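Local coordinates for VIN1 (Oscarella pearsei, PDB 6BFI), which binds actin filaments and may play a role in cell-cell adhesion, at residues P669-A681 with A800-R812. Numbering follows the deposited sequence.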
# COMPACT_ATOMS: atom_id res chain seq x y z
N PRO A 669 -25.73 9.58 0.77
CA PRO A 669 -24.36 9.10 0.98
C PRO A 669 -23.30 10.07 0.49
O PRO A 669 -22.28 10.28 1.17
CB PRO A 669 -24.33 7.78 0.18
CG PRO A 669 -25.76 7.41 -0.03
CD PRO A 669 -26.50 8.70 -0.13
N ILE A 670 -23.51 10.66 -0.69
CA ILE A 670 -22.57 11.64 -1.22
C ILE A 670 -22.40 12.80 -0.25
O ILE A 670 -21.29 13.27 -0.00
CB ILE A 670 -23.03 12.13 -2.61
CG1 ILE A 670 -23.14 10.95 -3.58
CG2 ILE A 670 -22.08 13.17 -3.15
CD1 ILE A 670 -23.68 11.33 -4.94
N HIS A 671 -23.51 13.27 0.33
CA HIS A 671 -23.45 14.37 1.29
C HIS A 671 -22.66 13.97 2.53
O HIS A 671 -21.92 14.78 3.09
CB HIS A 671 -24.86 14.82 1.67
CG HIS A 671 -24.89 16.06 2.51
ND1 HIS A 671 -24.48 16.09 3.82
CD2 HIS A 671 -25.29 17.32 2.21
CE1 HIS A 671 -24.63 17.31 4.30
NE2 HIS A 671 -25.11 18.08 3.34
N HIS A 672 -22.81 12.72 2.98
CA HIS A 672 -22.04 12.26 4.13
C HIS A 672 -20.55 12.24 3.83
O HIS A 672 -19.74 12.69 4.66
CB HIS A 672 -22.52 10.88 4.57
CG HIS A 672 -23.75 10.92 5.42
ND1 HIS A 672 -23.73 10.69 6.78
CD2 HIS A 672 -25.05 11.16 5.10
CE1 HIS A 672 -24.96 10.78 7.26
NE2 HIS A 672 -25.77 11.07 6.27
N ALA A 673 -20.16 11.74 2.66
CA ALA A 673 -18.74 11.72 2.30
C ALA A 673 -18.18 13.14 2.20
O ALA A 673 -17.10 13.44 2.72
CB ALA A 673 -18.53 10.96 0.99
N ALA A 674 -18.93 14.03 1.53
CA ALA A 674 -18.53 15.43 1.46
C ALA A 674 -18.44 16.07 2.84
O ALA A 674 -17.61 16.96 3.05
CB ALA A 674 -19.50 16.20 0.57
N ALA A 675 -19.28 15.63 3.78
CA ALA A 675 -19.22 16.15 5.14
C ALA A 675 -18.01 15.64 5.90
O ALA A 675 -17.45 16.38 6.71
CB ALA A 675 -20.50 15.79 5.89
N SER A 676 -17.60 14.40 5.66
CA SER A 676 -16.36 13.91 6.26
C SER A 676 -15.16 14.68 5.73
O SER A 676 -14.24 15.00 6.49
CB SER A 676 -16.20 12.41 6.01
OG SER A 676 -15.96 12.15 4.64
N VAL A 677 -15.15 14.99 4.43
CA VAL A 677 -14.04 15.77 3.88
C VAL A 677 -14.06 17.19 4.44
O VAL A 677 -13.03 17.69 4.93
CB VAL A 677 -14.10 15.77 2.35
CG1 VAL A 677 -13.19 16.84 1.79
CG2 VAL A 677 -13.70 14.41 1.81
N PHE A 678 -15.21 17.85 4.37
CA PHE A 678 -15.33 19.21 4.89
C PHE A 678 -14.94 19.28 6.36
O PHE A 678 -14.31 20.25 6.79
CB PHE A 678 -16.76 19.72 4.69
CG PHE A 678 -16.99 21.11 5.21
CD1 PHE A 678 -16.73 22.21 4.41
CD2 PHE A 678 -17.47 21.33 6.49
CE1 PHE A 678 -16.94 23.50 4.88
CE2 PHE A 678 -17.68 22.61 6.96
CZ PHE A 678 -17.41 23.69 6.15
N ARG A 679 -15.30 18.26 7.13
CA ARG A 679 -14.95 18.25 8.55
C ARG A 679 -13.46 17.98 8.75
O ARG A 679 -12.87 18.51 9.70
CB ARG A 679 -15.79 17.21 9.28
CG ARG A 679 -15.86 17.42 10.78
CD ARG A 679 -17.08 16.75 11.36
NE ARG A 679 -18.33 17.25 10.77
CZ ARG A 679 -19.05 16.58 9.87
NH1 ARG A 679 -18.65 15.39 9.46
NH2 ARG A 679 -20.16 17.12 9.39
N GLU A 680 -12.86 17.16 7.89
CA GLU A 680 -11.41 16.95 7.98
C GLU A 680 -10.65 18.24 7.71
O GLU A 680 -9.69 18.57 8.42
CB GLU A 680 -10.98 15.86 7.00
CG GLU A 680 -9.48 15.57 7.01
CD GLU A 680 -9.02 14.92 8.30
OE1 GLU A 680 -9.84 14.25 8.97
OE2 GLU A 680 -7.83 15.08 8.66
N ALA A 681 -11.07 19.00 6.70
CA ALA A 681 -10.39 20.24 6.37
C ALA A 681 -10.80 21.41 7.26
O ALA A 681 -10.09 22.43 7.28
CB ALA A 681 -10.63 20.60 4.90
N ALA A 800 -18.02 8.80 -6.15
CA ALA A 800 -17.89 10.02 -5.37
C ALA A 800 -17.36 9.74 -3.97
O ALA A 800 -16.53 10.50 -3.45
CB ALA A 800 -19.23 10.75 -5.30
N GLU A 801 -17.83 8.66 -3.34
CA GLU A 801 -17.29 8.26 -2.05
C GLU A 801 -15.79 7.98 -2.15
O GLU A 801 -15.01 8.45 -1.31
CB GLU A 801 -18.03 7.03 -1.52
CG GLU A 801 -19.43 7.33 -1.01
CD GLU A 801 -20.22 6.07 -0.70
OE1 GLU A 801 -19.91 5.02 -1.30
OE2 GLU A 801 -21.15 6.14 0.13
N ASN A 802 -15.38 7.23 -3.17
CA ASN A 802 -13.96 6.97 -3.36
C ASN A 802 -13.17 8.26 -3.54
O ASN A 802 -12.07 8.41 -2.97
CB ASN A 802 -13.76 6.03 -4.55
CG ASN A 802 -12.30 5.85 -4.90
OD1 ASN A 802 -11.88 6.10 -6.03
ND2 ASN A 802 -11.51 5.42 -3.93
N LEU A 803 -13.71 9.21 -4.31
CA LEU A 803 -13.03 10.49 -4.49
C LEU A 803 -12.87 11.23 -3.17
O LEU A 803 -11.81 11.79 -2.89
CB LEU A 803 -13.78 11.36 -5.49
CG LEU A 803 -13.17 12.74 -5.71
CD1 LEU A 803 -11.74 12.63 -6.22
CD2 LEU A 803 -14.01 13.57 -6.68
N MET A 804 -13.92 11.24 -2.34
CA MET A 804 -13.84 11.96 -1.08
C MET A 804 -12.84 11.31 -0.12
O MET A 804 -12.05 12.00 0.53
CB MET A 804 -15.22 12.07 -0.44
CG MET A 804 -16.11 13.11 -1.12
SD MET A 804 -15.14 14.52 -1.72
CE MET A 804 -16.00 15.89 -0.97
N ARG A 805 -12.86 9.97 -0.02
CA ARG A 805 -11.85 9.27 0.77
C ARG A 805 -10.45 9.65 0.30
O ARG A 805 -9.57 9.96 1.12
CB ARG A 805 -12.05 7.76 0.67
CG ARG A 805 -13.25 7.24 1.44
CD ARG A 805 -13.20 5.72 1.55
NE ARG A 805 -13.18 5.08 0.24
CZ ARG A 805 -14.27 4.66 -0.40
NH1 ARG A 805 -15.46 4.80 0.15
NH2 ARG A 805 -14.16 4.09 -1.60
N THR A 806 -10.24 9.64 -1.01
CA THR A 806 -8.92 9.98 -1.55
C THR A 806 -8.51 11.40 -1.18
O THR A 806 -7.37 11.64 -0.77
CB THR A 806 -8.92 9.79 -3.07
OG1 THR A 806 -9.24 8.43 -3.38
CG2 THR A 806 -7.56 10.13 -3.65
N VAL A 807 -9.43 12.36 -1.31
CA VAL A 807 -9.11 13.76 -1.00
C VAL A 807 -8.76 13.91 0.48
O VAL A 807 -7.82 14.63 0.84
CB VAL A 807 -10.26 14.68 -1.41
CG1 VAL A 807 -10.01 16.10 -0.92
CG2 VAL A 807 -10.44 14.67 -2.92
N LYS A 808 -9.52 13.25 1.35
CA LYS A 808 -9.24 13.32 2.79
C LYS A 808 -7.85 12.77 3.10
O LYS A 808 -7.03 13.43 3.77
CB LYS A 808 -10.33 12.56 3.54
CG LYS A 808 -10.04 12.24 4.99
CD LYS A 808 -11.24 11.53 5.60
CE LYS A 808 -10.95 11.05 7.00
NZ LYS A 808 -12.14 10.41 7.62
N ASP A 809 -7.55 11.56 2.61
CA ASP A 809 -6.22 11.00 2.81
C ASP A 809 -5.15 11.88 2.18
O ASP A 809 -4.00 11.87 2.63
CB ASP A 809 -6.16 9.58 2.23
CG ASP A 809 -6.99 8.60 3.03
OD1 ASP A 809 -7.05 8.73 4.27
OD2 ASP A 809 -7.60 7.70 2.41
N VAL A 810 -5.50 12.66 1.16
CA VAL A 810 -4.54 13.61 0.58
C VAL A 810 -4.32 14.79 1.53
O VAL A 810 -3.22 15.33 1.59
CB VAL A 810 -5.02 14.06 -0.81
CG1 VAL A 810 -4.31 15.34 -1.24
CG2 VAL A 810 -4.77 12.97 -1.83
N ILE A 811 -5.36 15.20 2.27
CA ILE A 811 -5.16 16.21 3.31
C ILE A 811 -4.12 15.72 4.31
O ILE A 811 -3.10 16.38 4.56
CB ILE A 811 -6.48 16.54 4.01
CG1 ILE A 811 -7.54 17.01 3.02
CG2 ILE A 811 -6.26 17.61 5.08
CD1 ILE A 811 -8.89 17.17 3.66
N ARG A 812 -4.38 14.55 4.90
CA ARG A 812 -3.46 14.06 5.93
C ARG A 812 -2.06 13.82 5.38
O ARG A 812 -1.06 14.18 6.01
CB ARG A 812 -4.03 12.79 6.57
CG ARG A 812 -5.35 13.00 7.28
CD ARG A 812 -5.84 11.73 7.94
NE ARG A 812 -7.17 11.91 8.54
CZ ARG A 812 -7.83 10.97 9.18
NH1 ARG A 812 -7.30 9.76 9.32
NH2 ARG A 812 -9.03 11.22 9.69
O HOH W 1 -21.45 7.95 2.10
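Met804 fills the groove between helices 669-681 and 800-812, which run parallel, 6° apart, their axes coming within 9.0 Å at closest approach. Its chain is bent at chi2 (-34°) and again at chi3, a curl that brings the methyl CE against the backbone of the facing helix, 3.5 Å from Ala674 CA. Nearer its root, Met804 CB rests on Ala673 CB at 3.8 Å. Val677 reaches back across Met804 at about a right angle: its CG2 packs on Met804 CB and lies 3.2 Å from the Met804 carbonyl O, while CG1 leans toward Val807. The short side chains of Ala673 and Ala674 probably help the helices approach. Further along, Ile811 lays CD1 against Glu680 CG (3.8 Å) and Ala681 CB.

The polar contacts lie at the two ends. Glu680 and Arg812 form a two-pronged salt bridge. Arg812 NH2 gives a fairly straight bond to Glu680 OE1 (3.2 Å); OE1 lies in the guanidinium plane, whereas NH2 meets it from above the carboxylate plane. NE adds a weak bond to OE2. Lys808, its chain extended, crosses Glu680 and brings CE within 3.9 Å of Glu680 OE1; its charge probably favours the carboxylate. With an alanine in place of Glu680, Arg812 would probably lose its carboxylate partner and Ile811 CD1 some of its packing. At the other end a water bridges Pro669 O and Glu801 OE2.

Distant in sequence, the two helices pack side by side as in vinculin-family helical bundles, with Val695 of helix 690-710 touching Val677 and Ile811. Helix 649-659 lies against Phe678, and helix 763-778 meets Leu803 and Thr806.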